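Local coordinates for protein enoyl-CoA hydratase (PDB 1WZ8) that probably catalyses the reversible hydration of the double bond of enoyl-CoA thioesters, working as a hexamer of the crotonase family, at residues A[32-36]-A[37-41]; A[85-88]-A[89-92]; A[92-95]-A[96-100]. All blocks are in the same frame, centred on the assembly; numbering follows the deposited sequence.

Contact 1: A[32-36]-A[37-41]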
ATOM      1  N   ASN A  32     -38.363  -2.009   0.403  1.00 18.01           N
ATOM      2  CA  ASN A  32     -37.586  -0.858  -0.022  1.00 17.05           C
ATOM      3  C   ASN A  32     -36.572  -1.174  -1.111  1.00 17.61           C
ATOM      4  O   ASN A  32     -35.434  -0.697  -1.071  1.00 18.20           O
ATOM      5  CB  ASN A  32     -36.895  -0.196   1.172  1.00 17.41           C
ATOM      6  CG  ASN A  32     -37.879   0.456   2.123  1.00 19.59           C
ATOM      7  OD1 ASN A  32     -38.798   1.165   1.698  1.00 19.85           O
ATOM      8  ND2 ASN A  32     -37.688   0.233   3.420  1.00 16.43           N
ATOM      9  N   ALA A  33     -36.979  -1.992  -2.079  1.00 17.06           N
ATOM     10  CA  ALA A  33     -36.101  -2.300  -3.203  1.00 17.90           C
ATOM     11  C   ALA A  33     -35.883  -0.915  -3.797  1.00 18.30           C
ATOM     12  O   ALA A  33     -36.812  -0.111  -3.853  1.00 18.75           O
ATOM     13  CB  ALA A  33     -36.805  -3.210  -4.201  1.00 20.06           C
ATOM     14  N   MET A  34     -34.663  -0.632  -4.233  1.00 16.59           N
ATOM     15  CA  MET A  34     -34.349   0.690  -4.749  1.00 15.86           C
ATOM     16  C   MET A  34     -34.540   0.951  -6.233  1.00 16.55           C
ATOM     17  O   MET A  34     -33.849   0.370  -7.065  1.00 17.51           O
ATOM     18  CB  MET A  34     -32.906   1.045  -4.402  1.00 13.57           C
ATOM     19  CG  MET A  34     -32.546   0.930  -2.938  1.00 14.27           C
ATOM     20  SD  MET A  34     -30.770   1.196  -2.776  1.00 16.50           S
ATOM     21  CE  MET A  34     -30.529   0.929  -1.008  1.00 14.57           C
ATOM     22  N   PRO A  35     -35.495   1.826  -6.586  1.00 17.69           N
ATOM     23  CA  PRO A  35     -35.708   2.137  -8.003  1.00 17.36           C
ATOM     24  C   PRO A  35     -34.535   3.049  -8.382  1.00 16.43           C
ATOM     25  O   PRO A  35     -33.819   3.533  -7.506  1.00 15.32           O
ATOM     26  CB  PRO A  35     -37.031   2.896  -7.998  1.00 17.70           C
ATOM     27  CG  PRO A  35     -37.739   2.347  -6.794  1.00 20.16           C
ATOM     28  CD  PRO A  35     -36.627   2.301  -5.773  1.00 17.92           C
ATOM     29  N   PRO A  36     -34.327   3.302  -9.682  1.00 16.60           N
ATOM     30  CA  PRO A  36     -33.227   4.166 -10.119  1.00 15.37           C
ATOM     31  C   PRO A  36     -33.101   5.478  -9.338  1.00 16.96           C
ATOM     32  O   PRO A  36     -32.014   5.842  -8.887  1.00 14.64           O
ATOM     33  CB  PRO A  36     -33.547   4.404 -11.594  1.00 15.93           C
ATOM     34  CG  PRO A  36     -34.156   3.109 -12.004  1.00 15.58           C
ATOM     35  CD  PRO A  36     -35.076   2.777 -10.839  1.00 16.30           C
ATOM     36  N   ALA A  37     -34.218   6.183  -9.171  1.00 16.85           N
ATOM     37  CA  ALA A  37     -34.211   7.462  -8.466  1.00 17.61           C
ATOM     38  C   ALA A  37     -33.740   7.378  -7.021  1.00 17.71           C
ATOM     39  O   ALA A  37     -32.995   8.245  -6.558  1.00 18.70           O
ATOM     40  CB  ALA A  37     -35.597   8.098  -8.524  1.00 18.89           C
ATOM     41  N   LEU A  38     -34.176   6.346  -6.304  1.00 16.18           N
ATOM     42  CA  LEU A  38     -33.789   6.193  -4.906  1.00 15.51           C
ATOM     43  C   LEU A  38     -32.316   5.834  -4.767  1.00 15.44           C
ATOM     44  O   LEU A  38     -31.624   6.351  -3.892  1.00 16.42           O
ATOM     45  CB  LEU A  38     -34.647   5.131  -4.218  1.00 15.12           C
ATOM     46  CG  LEU A  38     -34.364   4.951  -2.722  1.00 15.45           C
ATOM     47  CD1 LEU A  38     -34.612   6.260  -1.979  1.00 15.61           C
ATOM     48  CD2 LEU A  38     -35.247   3.854  -2.172  1.00 13.63           C
ATOM     49  N   HIS A  39     -31.832   4.949  -5.626  1.00 15.25           N
ATOM     50  CA  HIS A  39     -30.429   4.564  -5.572  1.00 15.05           C
ATOM     51  C   HIS A  39     -29.543   5.795  -5.764  1.00 15.64           C
ATOM     52  O   HIS A  39     -28.589   6.012  -5.014  1.00 14.73           O
ATOM     53  CB  HIS A  39     -30.131   3.509  -6.640  1.00 14.24           C
ATOM     54  CG  HIS A  39     -28.720   3.013  -6.616  1.00 14.89           C
ATOM     55  ND1 HIS A  39     -27.740   3.519  -7.443  1.00 15.58           N
ATOM     56  CD2 HIS A  39     -28.118   2.077  -5.846  1.00 15.19           C
ATOM     57  CE1 HIS A  39     -26.594   2.913  -7.183  1.00 15.88           C
ATOM     58  NE2 HIS A  39     -26.796   2.033  -6.219  1.00 16.34           N
ATOM     59  N   ARG A  40     -29.861   6.609  -6.765  1.00 15.05           N
ATOM     60  CA  ARG A  40     -29.081   7.812  -7.014  1.00 15.36           C
ATOM     61  C   ARG A  40     -29.214   8.803  -5.858  1.00 16.28           C
ATOM     62  O   ARG A  40     -28.246   9.471  -5.487  1.00 16.85           O
ATOM     63  CB  ARG A  40     -29.519   8.475  -8.318  1.00 17.62           C
ATOM     64  CG  ARG A  40     -28.898   9.850  -8.513  1.00 21.35           C
ATOM     65  CD  ARG A  40     -28.963  10.304  -9.957  1.00 27.24           C
ATOM     66  NE  ARG A  40     -30.300  10.092 -10.503  1.00 33.75           N
ATOM     67  CZ  ARG A  40     -30.645   9.032 -11.226  1.00 36.55           C
ATOM     68  NH1 ARG A  40     -29.741   8.087 -11.467  1.00 38.71           N
ATOM     69  NH2 ARG A  40     -31.870   8.938 -11.732  1.00 37.72           N
ATOM     70  N   GLY A  41     -30.416   8.890  -5.293  1.00 15.17           N
ATOM     71  CA  GLY A  41     -30.652   9.791  -4.180  1.00 15.63           C
ATOM     72  C   GLY A  41     -29.827   9.426  -2.961  1.00 15.55           C
ATOM     73  O   GLY A  41     -29.203  10.290  -2.345  1.00 15.46           O
TER

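Contact 2: A[85-88]-A[89-92]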
ATOM      1  N   ALA A  85     -26.667   4.119 -18.920  1.00 16.92           N
ATOM      2  CA  ALA A  85     -27.267   3.815 -17.624  1.00 16.60           C
ATOM      3  C   ALA A  85     -26.298   3.020 -16.754  1.00 15.18           C
ATOM      4  O   ALA A  85     -26.154   3.285 -15.559  1.00 13.84           O
ATOM      5  CB  ALA A  85     -28.559   3.027 -17.817  1.00 15.71           C
ATOM      6  N   LEU A  86     -25.637   2.040 -17.360  1.00 14.85           N
ATOM      7  CA  LEU A  86     -24.697   1.205 -16.633  1.00 13.73           C
ATOM      8  C   LEU A  86     -23.604   2.037 -15.963  1.00 13.31           C
ATOM      9  O   LEU A  86     -23.325   1.867 -14.775  1.00 13.57           O
ATOM     10  CB  LEU A  86     -24.057   0.181 -17.573  1.00 13.42           C
ATOM     11  CG  LEU A  86     -23.157  -0.857 -16.894  1.00 13.48           C
ATOM     12  CD1 LEU A  86     -23.999  -1.717 -15.958  1.00 14.01           C
ATOM     13  CD2 LEU A  86     -22.471  -1.723 -17.938  1.00 16.59           C
ATOM     14  N   LEU A  87     -22.986   2.942 -16.714  1.00 12.15           N
ATOM     15  CA  LEU A  87     -21.916   3.751 -16.139  1.00 12.70           C
ATOM     16  C   LEU A  87     -22.396   4.817 -15.163  1.00 12.15           C
ATOM     17  O   LEU A  87     -21.657   5.203 -14.258  1.00 12.38           O
ATOM     18  CB  LEU A  87     -21.067   4.378 -17.248  1.00 14.83           C
ATOM     19  CG  LEU A  87     -19.950   3.471 -17.794  1.00 13.64           C
ATOM     20  CD1 LEU A  87     -18.937   3.213 -16.688  1.00 14.43           C
ATOM     21  CD2 LEU A  87     -20.523   2.149 -18.311  1.00 13.78           C
ATOM     22  N   ARG A  88     -23.622   5.302 -15.341  1.00 13.50           N
ATOM     23  CA  ARG A  88     -24.084   6.288 -14.399  1.00 14.87           C
ATOM     24  C   ARG A  88     -24.312   5.617 -13.063  1.00 14.37           C
ATOM     25  O   ARG A  88     -23.968   6.138 -12.010  1.00 13.92           O
ATOM     26  CB  ARG A  88     -25.396   6.871 -14.923  1.00 14.67           C
ATOM     27  CG  ARG A  88     -26.125   7.705 -13.870  1.00 19.69           C
ATOM     28  CD  ARG A  88     -27.632   7.778 -14.137  1.00 24.50           C
ATOM     29  NE  ARG A  88     -28.335   6.703 -13.428  1.00 26.63           N
ATOM     30  CZ  ARG A  88     -29.258   6.010 -14.118  1.00 28.73           C
ATOM     31  NH1 ARG A  88     -29.499   6.300 -15.384  1.00 28.64           N
ATOM     32  NH2 ARG A  88     -29.934   5.029 -13.513  1.00 28.13           N
ATOM     33  N   VAL A  89     -24.850   4.403 -13.081  1.00 12.89           N
ATOM     34  CA  VAL A  89     -25.048   3.634 -11.857  1.00 13.78           C
ATOM     35  C   VAL A  89     -23.704   3.200 -11.268  1.00 13.36           C
ATOM     36  O   VAL A  89     -23.577   3.046 -10.053  1.00 11.66           O
ATOM     37  CB  VAL A  89     -25.944   2.398 -12.121  1.00 15.14           C
ATOM     38  CG1 VAL A  89     -26.065   1.545 -10.860  1.00 14.62           C
ATOM     39  CG2 VAL A  89     -27.322   2.859 -12.557  1.00 14.39           C
ATOM     40  N   PHE A  90     -22.700   3.018 -12.126  1.00 11.52           N
ATOM     41  CA  PHE A  90     -21.372   2.632 -11.651  1.00 12.41           C
ATOM     42  C   PHE A  90     -20.897   3.654 -10.624  1.00 11.80           C
ATOM     43  O   PHE A  90     -20.509   3.302  -9.508  1.00 13.47           O
ATOM     44  CB  PHE A  90     -20.376   2.585 -12.812  1.00 11.61           C
ATOM     45  CG  PHE A  90     -18.959   2.315 -12.381  1.00 14.38           C
ATOM     46  CD1 PHE A  90     -18.526   1.017 -12.130  1.00 12.68           C
ATOM     47  CD2 PHE A  90     -18.067   3.365 -12.203  1.00 14.71           C
ATOM     48  CE1 PHE A  90     -17.218   0.768 -11.706  1.00 14.73           C
ATOM     49  CE2 PHE A  90     -16.763   3.132 -11.780  1.00 16.40           C
ATOM     50  CZ  PHE A  90     -16.337   1.828 -11.530  1.00 14.28           C
ATOM     51  N   TRP A  91     -20.930   4.927 -11.002  1.00  9.70           N
ATOM     52  CA  TRP A  91     -20.499   5.977 -10.094  1.00 12.55           C
ATOM     53  C   TRP A  91     -21.432   6.151  -8.898  1.00 11.63           C
ATOM     54  O   TRP A  91     -20.993   6.546  -7.819  1.00 14.41           O
ATOM     55  CB  TRP A  91     -20.317   7.282 -10.866  1.00 13.33           C
ATOM     56  CG  TRP A  91     -19.198   7.158 -11.855  1.00 15.54           C
ATOM     57  CD1 TRP A  91     -19.304   7.083 -13.219  1.00 15.31           C
ATOM     58  CD2 TRP A  91     -17.806   7.011 -11.553  1.00 13.62           C
ATOM     59  NE1 TRP A  91     -18.063   6.896 -13.779  1.00 15.90           N
ATOM     60  CE2 TRP A  91     -17.125   6.848 -12.780  1.00 14.89           C
ATOM     61  CE3 TRP A  91     -17.066   6.999 -10.361  1.00 17.40           C
ATOM     62  CZ2 TRP A  91     -15.739   6.679 -12.851  1.00 17.30           C
ATOM     63  CZ3 TRP A  91     -15.686   6.828 -10.432  1.00 17.91           C
ATOM     64  CH2 TRP A  91     -15.039   6.671 -11.673  1.00 16.17           C
ATOM     65  N   GLU A  92     -22.714   5.843  -9.079  1.00 11.83           N
ATOM     66  CA  GLU A  92     -23.671   5.934  -7.976  1.00 12.12           C
ATOM     67  C   GLU A  92     -23.345   4.869  -6.928  1.00 11.34           C
ATOM     68  O   GLU A  92     -23.353   5.138  -5.720  1.00 12.30           O
ATOM     69  CB  GLU A  92     -25.096   5.711  -8.483  1.00 11.93           C
ATOM     70  CG  GLU A  92     -25.691   6.897  -9.216  1.00 12.43           C
ATOM     71  CD  GLU A  92     -27.049   6.581  -9.808  1.00 15.06           C
ATOM     72  OE1 GLU A  92     -27.697   5.626  -9.333  1.00 16.75           O
ATOM     73  OE2 GLU A  92     -27.475   7.297 -10.738  1.00 13.48           O
TER
HETATM   74  O   HOH W   1     -30.082   5.020 -10.448  1.00 16.26           O

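Contact 3: A[92-95]-A[96-100]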
ATOM      1  N   GLU A  92     -22.714   5.843  -9.079  1.00 11.83           N
ATOM      2  CA  GLU A  92     -23.671   5.934  -7.976  1.00 12.12           C
ATOM      3  C   GLU A  92     -23.345   4.869  -6.928  1.00 11.34           C
ATOM      4  O   GLU A  92     -23.353   5.138  -5.720  1.00 12.30           O
ATOM      5  CB  GLU A  92     -25.096   5.711  -8.483  1.00 11.93           C
ATOM      6  CG  GLU A  92     -25.691   6.897  -9.216  1.00 12.43           C
ATOM      7  CD  GLU A  92     -27.049   6.581  -9.808  1.00 15.06           C
ATOM      8  OE1 GLU A  92     -27.697   5.626  -9.333  1.00 16.75           O
ATOM      9  OE2 GLU A  92     -27.475   7.297 -10.738  1.00 13.48           O
ATOM     10  N   ALA A  93     -23.064   3.657  -7.399  1.00 10.64           N
ATOM     11  CA  ALA A  93     -22.739   2.538  -6.513  1.00  9.61           C
ATOM     12  C   ALA A  93     -21.483   2.873  -5.724  1.00 11.20           C
ATOM     13  O   ALA A  93     -21.386   2.604  -4.529  1.00 10.55           O
ATOM     14  CB  ALA A  93     -22.517   1.272  -7.334  1.00  7.54           C
ATOM     15  N   ARG A  94     -20.512   3.471  -6.405  1.00 11.84           N
ATOM     16  CA  ARG A  94     -19.268   3.847  -5.743  1.00 13.51           C
ATOM     17  C   ARG A  94     -19.552   4.865  -4.643  1.00 14.39           C
ATOM     18  O   ARG A  94     -19.000   4.776  -3.546  1.00 13.48           O
ATOM     19  CB  ARG A  94     -18.284   4.428  -6.767  1.00 14.39           C
ATOM     20  CG  ARG A  94     -17.015   5.042  -6.171  1.00 20.18           C
ATOM     21  CD  ARG A  94     -16.068   5.480  -7.291  1.00 21.98           C
ATOM     22  NE  ARG A  94     -14.870   6.162  -6.807  1.00 22.78           N
ATOM     23  CZ  ARG A  94     -14.838   7.418  -6.377  1.00 22.41           C
ATOM     24  NH1 ARG A  94     -15.945   8.149  -6.364  1.00 26.06           N
ATOM     25  NH2 ARG A  94     -13.693   7.950  -5.972  1.00 28.30           N
ATOM     26  N   ASP A  95     -20.424   5.827  -4.933  1.00 12.53           N
ATOM     27  CA  ASP A  95     -20.761   6.865  -3.961  1.00 13.71           C
ATOM     28  C   ASP A  95     -21.676   6.395  -2.834  1.00 11.42           C
ATOM     29  O   ASP A  95     -21.688   6.984  -1.756  1.00 10.34           O
ATOM     30  CB  ASP A  95     -21.391   8.077  -4.660  1.00 15.22           C
ATOM     31  CG  ASP A  95     -20.378   8.880  -5.462  1.00 20.75           C
ATOM     32  OD1 ASP A  95     -19.226   9.003  -5.007  1.00 26.11           O
ATOM     33  OD2 ASP A  95     -20.731   9.396  -6.537  1.00 23.73           O
ATOM     34  N   LEU A  96     -22.443   5.340  -3.079  1.00 10.44           N
ATOM     35  CA  LEU A  96     -23.342   4.820  -2.058  1.00 12.06           C
ATOM     36  C   LEU A  96     -22.514   4.346  -0.870  1.00 11.92           C
ATOM     37  O   LEU A  96     -22.981   4.361   0.264  1.00 13.18           O
ATOM     38  CB  LEU A  96     -24.169   3.654  -2.610  1.00 12.63           C
ATOM     39  CG  LEU A  96     -25.260   3.100  -1.684  1.00 14.28           C
ATOM     40  CD1 LEU A  96     -26.300   4.177  -1.395  1.00 15.44           C
ATOM     41  CD2 LEU A  96     -25.924   1.902  -2.343  1.00 15.79           C
ATOM     42  N   VAL A  97     -21.280   3.931  -1.143  1.00 12.42           N
ATOM     43  CA  VAL A  97     -20.376   3.456  -0.100  1.00 12.63           C
ATOM     44  C   VAL A  97     -19.434   4.562   0.387  1.00 12.51           C
ATOM     45  O   VAL A  97     -19.266   4.766   1.593  1.00 11.98           O
ATOM     46  CB  VAL A  97     -19.543   2.249  -0.610  1.00 13.38           C
ATOM     47  CG1 VAL A  97     -18.495   1.849   0.423  1.00 14.29           C
ATOM     48  CG2 VAL A  97     -20.468   1.076  -0.896  1.00 11.23           C
ATOM     49  N   LEU A  98     -18.831   5.289  -0.545  1.00 11.99           N
ATOM     50  CA  LEU A  98     -17.906   6.358  -0.180  1.00 14.09           C
ATOM     51  C   LEU A  98     -18.612   7.559   0.428  1.00 14.36           C
ATOM     52  O   LEU A  98     -18.036   8.278   1.244  1.00 14.87           O
ATOM     53  CB  LEU A  98     -17.100   6.798  -1.403  1.00 17.24           C
ATOM     54  CG  LEU A  98     -16.244   5.704  -2.048  1.00 19.85           C
ATOM     55  CD1 LEU A  98     -15.426   6.307  -3.185  1.00 21.60           C
ATOM     56  CD2 LEU A  98     -15.327   5.085  -0.998  1.00 22.69           C
ATOM     57  N   GLY A  99     -19.865   7.775   0.031  1.00 14.20           N
ATOM     58  CA  GLY A  99     -20.618   8.895   0.561  1.00 14.86           C
ATOM     59  C   GLY A  99     -20.606   8.878   2.075  1.00 14.03           C
ATOM     60  O   GLY A  99     -20.169   9.838   2.711  1.00 15.53           O
ATOM     61  N   PRO A 100     -21.091   7.793   2.689  1.00 13.30           N
ATOM     62  CA  PRO A 100     -21.114   7.687   4.148  1.00 12.34           C
ATOM     63  C   PRO A 100     -19.695   7.714   4.732  1.00 12.30           C
ATOM     64  O   PRO A 100     -19.444   8.363   5.750  1.00 13.01           O
ATOM     65  CB  PRO A 100     -21.807   6.350   4.382  1.00 13.16           C
ATOM     66  CG  PRO A 100     -22.708   6.221   3.192  1.00 12.64           C
ATOM     67  CD  PRO A 100     -21.822   6.672   2.069  1.00 10.93           C
TER

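Contact 1: A[32-36]-A[37-41]
Ala-37 follows Pro-36 where the loop after strand 21-26 turns into helix 36-49, with Pro-35 at the N-cap position. Two prolines in a row suit this start: Pro-36 fills the first turn, where a backbone N-H is not needed by the helix. Ala-37 points its methyl group off to the flank, and its carbonyl already accepts the backbone N-H of Gly-41. Leu-38 turns inward, against Met-34 and Pro-35. With CG anti to the backbone N (chi1 -177°), its CD2 branch swings back over the loop and lies 4.1 Å from CG of Met-34, the two side chains crossing at about a right angle, while its CB rests 3.8 Å from CD of Pro-35. The backbone N of His-39 closes the first helical turn on Pro-35 O at 3.1 Å, a nearly straight bond. The imidazole of His-39 shows its edge to Met-34, whose extended chain carries SD to 4.2 Å from CD2 of His-39, close to the ring plane, in a Met-aromatic contact. ND1 of the same ring bonds Glu-92. Arg-40 repeats the backbone pattern one residue on, its N 3.1 Å from Pro-36 O. Its chain bends at chi3 (47°) and folds back, which leaves Pro-36 O over one face of the guanidinium, toward its rim; NH1 makes its salt bridge with Glu-92. The N-terminal turn is thus wedged between several elements: Leu-38 packs on Phe-26 of strand 21-26, Pro-36 and His-39 lie on Leu-75 of helix 73-81, and His-39 reaches Val-89 and Leu-96 of helix 83-102.

Contact 2: A[85-88]-A[89-92]
Arg-88 and Glu-92, one turn apart on helix 83-102, cross obliquely and join in an i to i+4 salt bridge. NE of Arg-88 lies 2.9 Å from OE2 of Glu-92 with a bent N-H...O angle of 143°. The oxygen sits in the guanidinium plane, at its edge, yet the donor approaches from above the carboxylate plane; the two flat groups are turned 27° from each other. A bend at chi3 (92°) of Arg-88 brings the group round to its partner. A water completes the link, accepting from NH2 of Arg-88 and donating to OE1 of Glu-92 at 2.7 Å. Each end has further partners: Arg-88 NH2 pairs with Glu-78, and the carboxylate takes Arg-40 on OE2 and His-39 on OE1, so that it lies between two arginines and probably balances their charge. The same guanidinium passes obliquely by Val-89, NH2 of Arg-88 being 3.5 Å from CG2 of Val-89. Around the helix, the rings of Phe-90 and Trp-91 meet edge to face: CD2 of Phe-90 stands 3.6 Å above the centre of the Trp-91 indole. CD1 of that indole also comes within 3.2 Å of Leu-87 O, whose bond from Trp-91 N is weak. The side chains of Leu-87 and Phe-90 touch lightly, Leu-87 CD1 to Phe-90 CB at 4.2 Å. Beneath these side chains Val-89 N bonds Ala-85 O at 3.0 Å. Trp-91 meets His-215 and His-219 of a second subunit. Within the chain, Val-89 faces Leu-75 and Met-79 of helix 73-81 and His-39 of helix 36-49, and Phe-90 packs on Leu-236 of helix 229-241.

Contact 3: A[92-95]-A[96-100]
Leu-98 tucks its CD1 methyl under the guanidinium of Arg-94, an i to i+4 pair in helix 83-102 of the crotonase fold. This is the close-packed side: Leu-98 CD1 lies 3.4 Å from CZ of Arg-94, over the middle of the flat group, and 3.6 Å from CG of the same arginine. Arg-94 is extended from CG to NE, and Leu-98 CG, anti to its carbonyl carbon (chi1 -60°), stands up beneath it. The backbone bond from Leu-98 N to Arg-94 O, 3.0 Å, ties the same two residues. NE of Arg-94 goes to Glu-233 of helix 229-241, and its side chain also packs on His-219 of a second subunit. Replacing Arg-94 with alanine removes the flat group over Leu-98 CD1, and would probably leave Glu-233 without this charged mate.

The link between Arg-94 and Asp-95 is looser. Both are partly exposed, and NH1 of Arg-94 is a long 3.7 Å from OD1 of Asp-95; the other oxygen, OD2, makes a long, weak ion pair with Arg-47. Nearby turns are also less regular: the N-H of Leu-96 is shared between Glu-92 O and, weakly, Ala-93 O, and Val-97 bonds Arg-94 O weakly. The helix kinks at Pro-100, which has no N-H to give; Pro-100 CD rests 3.8 Å from Asp-95 O, which accepts Gly-99 N at 2.7 Å.

How the contacts relate
From the N terminus, contact 1 comes first, making the turn from the loop after strand 21-26 into helix 36-49. The chain then runs through strand 57-62 and helix 73-81 before contacts 2 and 3 follow along helix 83-102, contact 3 beginning on the stretch where contact 2 ends. Each closes only a short helical turn; none encloses or crosses another, but contacts 2 and 3 share Glu-92. That residue also joins both to contact 1 through Arg-40 and His-39. With His-39 against Val-89, Ala-93 and Leu-96, the start of helix 36-49 is fastened across the middle of helix 83-102.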